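Local structure of galactose-1-phosphate uridylyltransferase (Pyrobaculum aerophilum str. IM2, 6K9Z) at residues A[156-159]-A[160-163]; A[294-297]-A[298-302]. The protein probably transfers uridylyl groups between UDP-glucose and hexose 1-phosphates such as galactose 1-phosphate, using a HIT-type fold that holds bound metal ions. The protein carries 1 engineered substitution. All coordinates share one frame; numbering follows the deposited sequence.

Interaction 1. Residues A[156-159]-A[160-163]; sequences ELQA and SYEW. With FE (Fe (III) ion), chain E.
Gln158 sends CG away from its own backbone N (chi1 -179°) and then bends at the next torsion, while Glu162, one turn further along the helix, turns CG back beside its N and runs out straight. The two polar ends therefore meet over the surface of the helix, and Gln158 NE2 donates to Glu162 OE2 at 2.7 Å. That bond is nearly straight, 172° at the hydrogen. The acceptor oxygen lies in the amide plane and offers its anti lone pair, although amide and carboxylate are themselves turned 70° apart. This is an i to i+4 side-chain bridge on the exposed side of the helix.

On the buried side, Ser160 places OG beside its backbone N, and the hydroxyl folds back onto the preceding turn. It donates to Glu156 O at 2.7 Å, from above the carbonyl plane, while Ser160 N donates to the same Glu156 O at 2.9 Å from the opposite face. One carbonyl is thus gripped twice, and OG has a further partner in His172.

The CB of Glu156 leaves the backbone on the side away from residues 160-163, and the carboxylate chelates the iron(III) ion, OE1 to iron 2.2 Å and OE2 to iron 2.3 Å. A water also binds the metal, and His252, His266 and Glu268 complete the site; Tyr263 OH is hydrogen-bonded to Glu156 OE1, a second-shell contact that would steady the carboxylate.

All of this lies within helix 151-167. Phe8 of the second subunit packs against Glu156, Ala159 and Ser160, and Trp163 rests on Leu171 and Arg174 of helix 171-178. Through the iron, the helix is tied to neighbouring strands 247-252 and 266-271 of the large antiparallel sheet.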
ATOM      1  N   GLU A 156      -5.297 -12.867  -4.724  1.00 16.46           N
ATOM      2  CA  GLU A 156      -6.679 -13.253  -4.342  1.00 16.05           C
ATOM      3  C   GLU A 156      -7.125 -14.426  -5.234  1.00 16.25           C
ATOM      4  O   GLU A 156      -7.789 -15.361  -4.716  1.00 15.97           O
ATOM      5  CB  GLU A 156      -7.661 -12.102  -4.468  1.00 15.64           C
ATOM      6  CG  GLU A 156      -7.401 -10.861  -3.608  1.00 15.84           C
ATOM      7  CD  GLU A 156      -8.586  -9.939  -3.394  1.00 16.22           C
ATOM      8  OE1 GLU A 156      -9.674 -10.173  -4.034  1.00 16.29           O
ATOM      9  OE2 GLU A 156      -8.467  -8.991  -2.581  1.00 16.61           O
ATOM     10  N   LEU A 157      -6.787 -14.383  -6.512  1.00 16.51           N
ATOM     11  CA  LEU A 157      -7.189 -15.435  -7.483  1.00 17.41           C
ATOM     12  C   LEU A 157      -6.532 -16.745  -7.068  1.00 18.57           C
ATOM     13  O   LEU A 157      -7.191 -17.815  -7.074  1.00 18.92           O
ATOM     14  CB  LEU A 157      -6.752 -15.005  -8.871  1.00 17.95           C
ATOM     15  CG  LEU A 157      -7.628 -13.957  -9.560  1.00 17.77           C
ATOM     16  CD1 LEU A 157      -6.877 -13.341 -10.698  1.00 18.38           C
ATOM     17  CD2 LEU A 157      -8.969 -14.525 -10.032  1.00 18.42           C
ATOM     18  N   GLN A 158      -5.248 -16.697  -6.717  1.00 19.28           N
ATOM     19  CA  GLN A 158      -4.522 -17.922  -6.374  1.00 21.30           C
ATOM     20  C   GLN A 158      -5.145 -18.495  -5.091  1.00 21.23           C
ATOM     21  O   GLN A 158      -5.413 -19.708  -5.049  1.00 21.59           O
ATOM     22  CB  GLN A 158      -3.013 -17.666  -6.297  1.00 23.87           C
ATOM     23  CG  GLN A 158      -2.237 -18.930  -5.970  1.00 27.22           C
ATOM     24  CD  GLN A 158      -2.343 -19.932  -7.102  1.00 30.23           C
ATOM     25  OE1 GLN A 158      -2.437 -19.564  -8.283  1.00 33.01           O
ATOM     26  NE2 GLN A 158      -2.311 -21.226  -6.774  1.00 32.90           N
ATOM     27  N   ALA A 159      -5.368 -17.708  -4.042  1.00 20.14           N
ATOM     28  CA  ALA A 159      -5.954 -18.254  -2.797  1.00 21.03           C
ATOM     29  C   ALA A 159      -7.359 -18.805  -3.095  1.00 20.62           C
ATOM     30  O   ALA A 159      -7.679 -19.870  -2.529  1.00 22.31           O
ATOM     31  CB  ALA A 159      -6.054 -17.194  -1.722  1.00 20.92           C
ATOM     32  N   SER A 160      -8.150 -18.073  -3.874  1.00 19.59           N
ATOM     33  CA  SER A 160      -9.549 -18.428  -4.218  1.00 19.86           C
ATOM     34  C   SER A 160      -9.578 -19.776  -4.953  1.00 20.92           C
ATOM     35  O   SER A 160     -10.396 -20.673  -4.603  1.00 22.16           O
ATOM     36  CB  SER A 160     -10.188 -17.375  -5.018  1.00 18.63           C
ATOM     37  OG  SER A 160     -10.356 -16.192  -4.258  1.00 18.47           O
ATOM     38  N   TYR A 161      -8.684 -19.939  -5.913  1.00 21.53           N
ATOM     39  CA  TYR A 161      -8.519 -21.169  -6.713  1.00 23.42           C
ATOM     40  C   TYR A 161      -8.160 -22.344  -5.802  1.00 25.75           C
ATOM     41  O   TYR A 161      -8.810 -23.428  -5.850  1.00 26.24           O
ATOM     42  CB  TYR A 161      -7.424 -20.976  -7.763  1.00 23.83           C
ATOM     43  CG  TYR A 161      -7.191 -22.224  -8.565  1.00 25.97           C
ATOM     44  CD1 TYR A 161      -8.109 -22.610  -9.526  1.00 26.89           C
ATOM     45  CD2 TYR A 161      -6.085 -23.027  -8.366  1.00 27.23           C
ATOM     46  CE1 TYR A 161      -7.937 -23.772 -10.267  1.00 28.51           C
ATOM     47  CE2 TYR A 161      -5.904 -24.190  -9.106  1.00 29.85           C
ATOM     48  CZ  TYR A 161      -6.814 -24.543 -10.081  1.00 30.09           C
ATOM     49  OH  TYR A 161      -6.608 -25.688 -10.811  1.00 32.85           O
ATOM     50  N   GLU A 162      -7.152 -22.146  -4.951  1.00 26.60           N
ATOM     51  CA  GLU A 162      -6.628 -23.230  -4.073  1.00 29.92           C
ATOM     52  C   GLU A 162      -7.753 -23.682  -3.128  1.00 30.41           C
ATOM     53  O   GLU A 162      -7.848 -24.893  -2.853  1.00 32.06           O
ATOM     54  CB  GLU A 162      -5.386 -22.772  -3.291  1.00 31.43           C
ATOM     55  CG  GLU A 162      -4.152 -22.609  -4.168  1.00 32.99           C
ATOM     56  CD  GLU A 162      -2.841 -22.228  -3.469  1.00 35.79           C
ATOM     57  OE1 GLU A 162      -2.717 -22.405  -2.250  1.00 39.69           O
ATOM     58  OE2 GLU A 162      -1.913 -21.806  -4.173  1.00 37.59           O
ATOM     59  N   TRP A 163      -8.515 -22.730  -2.601  1.00 29.55           N
ATOM     60  CA  TRP A 163      -9.638 -23.011  -1.686  1.00 31.48           C
ATOM     61  C   TRP A 163     -10.663 -23.876  -2.418  1.00 32.10           C
ATOM     62  O   TRP A 163     -11.100 -24.884  -1.844  1.00 33.34           O
ATOM     63  CB  TRP A 163     -10.305 -21.741  -1.175  1.00 31.95           C
ATOM     64  CG  TRP A 163     -11.636 -22.076  -0.568  1.00 35.64           C
ATOM     65  CD1 TRP A 163     -12.820 -22.331  -1.217  1.00 37.37           C
ATOM     66  CD2 TRP A 163     -11.914 -22.225   0.819  1.00 38.03           C
ATOM     67  NE1 TRP A 163     -13.820 -22.629  -0.325  1.00 38.52           N
ATOM     68  CE2 TRP A 163     -13.284 -22.579   0.932  1.00 40.73           C
ATOM     69  CE3 TRP A 163     -11.126 -22.089   1.960  1.00 39.70           C
ATOM     70  CZ2 TRP A 163     -13.897 -22.812   2.153  1.00 42.22           C
ATOM     71  CZ3 TRP A 163     -11.728 -22.328   3.163  1.00 43.27           C
ATOM     72  CH2 TRP A 163     -13.090 -22.671   3.253  1.00 44.46           C
TER
HETATM   73 FE    FE E 403     -10.621  -8.442  -2.967  1.00 14.53          FE
HETATM   74  O   HOH W   1     -10.900  -9.679  -1.126  1.00 15.61           O

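Interaction 2. Residues A[294-297]-A[298-302]; sequences LDTT and PEETA
Thr297 caps the start of helix 298-309, in a local contact where the loop leaving strand 291-294 turns into the helix. Its OG1 sits between its own backbone N and carbonyl carbon (chi1 70°), which turns the oxygen towards the first helical turn, and there it accepts from Glu300 N at 3.0 Å with an angle of 163° at the hydrogen. Thr297 O receives Thr301 N, also at 3.0 Å, so the same residue supplies both the side-chain cap and the first i to i+4 backbone acceptor.

Two waters join the loop to the first turn. One accepts from Thr297 N and donates to Glu300 OE1; the other donates to Thr296 O and also hydrogen-bonds Thr301 OG1. Thr296 CG2 lies against both side chains of the turn, 3.3 Å from Thr301 OG1 and 3.8 Å from Glu300 CD, with the threonine and glutamate side chains crossing at about a right angle. Thr296 OG1 donates to Asp295 OD1 at 2.7 Å, from above the carboxylate plane.

The apolar part is small: Leu294 CD1 touches Pro298 CG at 3.8 Å. Glu299 folds back so that OE1 lies 3.4 Å from Thr297 CB, while its OE2 forms salt bridges with Arg182 and with Arg4 of the second subunit. Leu294 pairs in a parallel ladder with a strand of that subunit, which carries the sheet across the interface.

This is a threonine N-cap whose reciprocal link is water-mediated, a variation on the capping box, with acidic Glu299 and Glu300 after Pro298 probably favoured by the helix dipole.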
ATOM      1  N   LEU A 294      -5.582  -1.615  13.074  1.00 20.85           N
ATOM      2  CA  LEU A 294      -6.901  -0.993  13.338  1.00 21.74           C
ATOM      3  C   LEU A 294      -6.990  -0.637  14.800  1.00 22.98           C
ATOM      4  O   LEU A 294      -6.571  -1.471  15.648  1.00 23.49           O
ATOM      5  CB  LEU A 294      -8.036  -1.963  13.019  1.00 20.93           C
ATOM      6  CG  LEU A 294      -8.248  -2.226  11.560  1.00 20.32           C
ATOM      7  CD1 LEU A 294      -9.378  -3.236  11.375  1.00 20.18           C
ATOM      8  CD2 LEU A 294      -8.532  -0.911  10.839  1.00 20.64           C
ATOM      9  N   ASP A 295      -7.528   0.544  15.074  1.00 24.27           N
ATOM     10  CA  ASP A 295      -7.687   1.017  16.459  1.00 26.99           C
ATOM     11  C   ASP A 295      -9.139   0.805  16.884  1.00 26.20           C
ATOM     12  O   ASP A 295      -9.485   1.229  18.003  1.00 26.65           O
ATOM     13  CB  ASP A 295      -7.224   2.465  16.580  1.00 29.68           C
ATOM     14  CG  ASP A 295      -8.185   3.474  15.988  1.00 31.36           C
ATOM     15  OD1 ASP A 295      -9.215   3.085  15.402  1.00 30.44           O
ATOM     16  OD2 ASP A 295      -7.887   4.669  16.164  1.00 37.19           O
ATOM     17  N   THR A 296      -9.926   0.199  16.007  1.00 24.74           N
ATOM     18  CA  THR A 296     -11.367  -0.055  16.227  1.00 25.17           C
ATOM     19  C   THR A 296     -11.717  -1.412  15.638  1.00 23.60           C
ATOM     20  O   THR A 296     -11.254  -1.716  14.525  1.00 22.02           O
ATOM     21  CB  THR A 296     -12.222   1.056  15.608  1.00 25.64           C
ATOM     22  OG1 THR A 296     -11.732   2.300  16.118  1.00 26.74           O
ATOM     23  CG2 THR A 296     -13.680   0.891  15.956  1.00 25.99           C
ATOM     24  N   THR A 297     -12.536  -2.220  16.310  1.00 23.52           N
ATOM     25  CA  THR A 297     -12.846  -3.529  15.672  1.00 22.71           C
ATOM     26  C   THR A 297     -13.652  -3.312  14.404  1.00 22.06           C
ATOM     27  O   THR A 297     -14.471  -2.409  14.340  1.00 22.29           O
ATOM     28  CB  THR A 297     -13.554  -4.493  16.615  1.00 23.22           C
ATOM     29  OG1 THR A 297     -14.868  -3.987  16.844  1.00 23.88           O
ATOM     30  CG2 THR A 297     -12.799  -4.691  17.905  1.00 24.18           C
ATOM     31  N   PRO A 298     -13.493  -4.190  13.392  1.00 20.85           N
ATOM     32  CA  PRO A 298     -14.392  -4.217  12.241  1.00 20.53           C
ATOM     33  C   PRO A 298     -15.871  -4.288  12.647  1.00 20.61           C
ATOM     34  O   PRO A 298     -16.692  -3.752  11.937  1.00 20.24           O
ATOM     35  CB  PRO A 298     -13.906  -5.446  11.463  1.00 20.16           C
ATOM     36  CG  PRO A 298     -12.413  -5.524  11.766  1.00 19.72           C
ATOM     37  CD  PRO A 298     -12.326  -5.066  13.209  1.00 20.94           C
ATOM     38  N   GLU A 299     -16.171  -5.013  13.712  1.00 20.77           N
ATOM     39  CA  GLU A 299     -17.568  -5.197  14.208  1.00 21.65           C
ATOM     40  C   GLU A 299     -18.121  -3.856  14.701  1.00 21.80           C
ATOM     41  O   GLU A 299     -19.243  -3.501  14.331  1.00 21.99           O
ATOM     42  CB  GLU A 299     -17.602  -6.279  15.270  1.00 22.25           C
ATOM     43  CG  GLU A 299     -17.235  -7.649  14.717  1.00 22.00           C
ATOM     44  CD  GLU A 299     -15.739  -7.864  14.487  1.00 21.61           C
ATOM     45  OE1 GLU A 299     -14.921  -7.344  15.280  1.00 21.63           O
ATOM     46  OE2 GLU A 299     -15.388  -8.493  13.485  1.00 21.91           O
ATOM     47  N   GLU A 300     -17.351  -3.107  15.472  1.00 22.71           N
ATOM     48  CA  GLU A 300     -17.800  -1.766  15.933  1.00 24.31           C
ATOM     49  C   GLU A 300     -17.904  -0.836  14.719  1.00 22.98           C
ATOM     50  O   GLU A 300     -18.890  -0.092  14.624  1.00 22.58           O
ATOM     51  CB  GLU A 300     -16.839  -1.170  16.965  1.00 26.54           C
ATOM     52  CG  GLU A 300     -17.240   0.220  17.433  1.00 29.32           C
ATOM     53  CD  GLU A 300     -16.457   0.812  18.604  1.00 32.74           C
ATOM     54  OE1 GLU A 300     -15.785   0.053  19.357  1.00 34.36           O
ATOM     55  OE2 GLU A 300     -16.517   2.045  18.775  1.00 36.44           O
ATOM     56  N   THR A 301     -16.953  -0.884  13.787  1.00 22.19           N
ATOM     57  CA  THR A 301     -16.984   0.003  12.599  1.00 21.46           C
ATOM     58  C   THR A 301     -18.224  -0.323  11.741  1.00 20.65           C
ATOM     59  O   THR A 301     -18.921   0.612  11.329  1.00 19.57           O
ATOM     60  CB  THR A 301     -15.630   0.017  11.884  1.00 22.35           C
ATOM     61  OG1 THR A 301     -14.694   0.569  12.831  1.00 23.29           O
ATOM     62  CG2 THR A 301     -15.734   0.853  10.627  1.00 22.61           C
ATOM     63  N   ALA A 302     -18.524  -1.597  11.493  1.00 20.13           N
ATOM     64  CA  ALA A 302     -19.777  -1.963  10.801  1.00 19.76           C
ATOM     65  C   ALA A 302     -20.998  -1.338  11.508  1.00 20.57           C
ATOM     66  O   ALA A 302     -21.898  -0.833  10.810  1.00 20.04           O
ATOM     67  CB  ALA A 302     -19.854  -3.449  10.730  1.00 20.09           C
TER
HETATM   68  O   HOH W   2     -12.394  -0.851  12.201  1.00 23.30           O
HETATM   69  O   HOH W   3     -13.534  -1.297  18.856  1.00 25.44           O

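In the fold
Both contacts are local and partly buried, and both touch the second subunit, yet they hold different elements: interaction 1 lies wholly inside helix 151-167, whereas interaction 2 joins the loop after strand 291-294 to helix 298-309. Their centres are about 26 Å apart and their nearest atoms about 15 Å. In mid-helix, backbone bonds already occupy the amides, and the side chains add a surface bridge, a doubled carbonyl grip and a metal ligand. At the helix start, a threonine hydroxyl takes up a first-turn amide, and waters join loop backbone atoms to side chains of that turn. Interaction 1 supplies a ligand of the iron site, while interaction 2 lies away from the known sites.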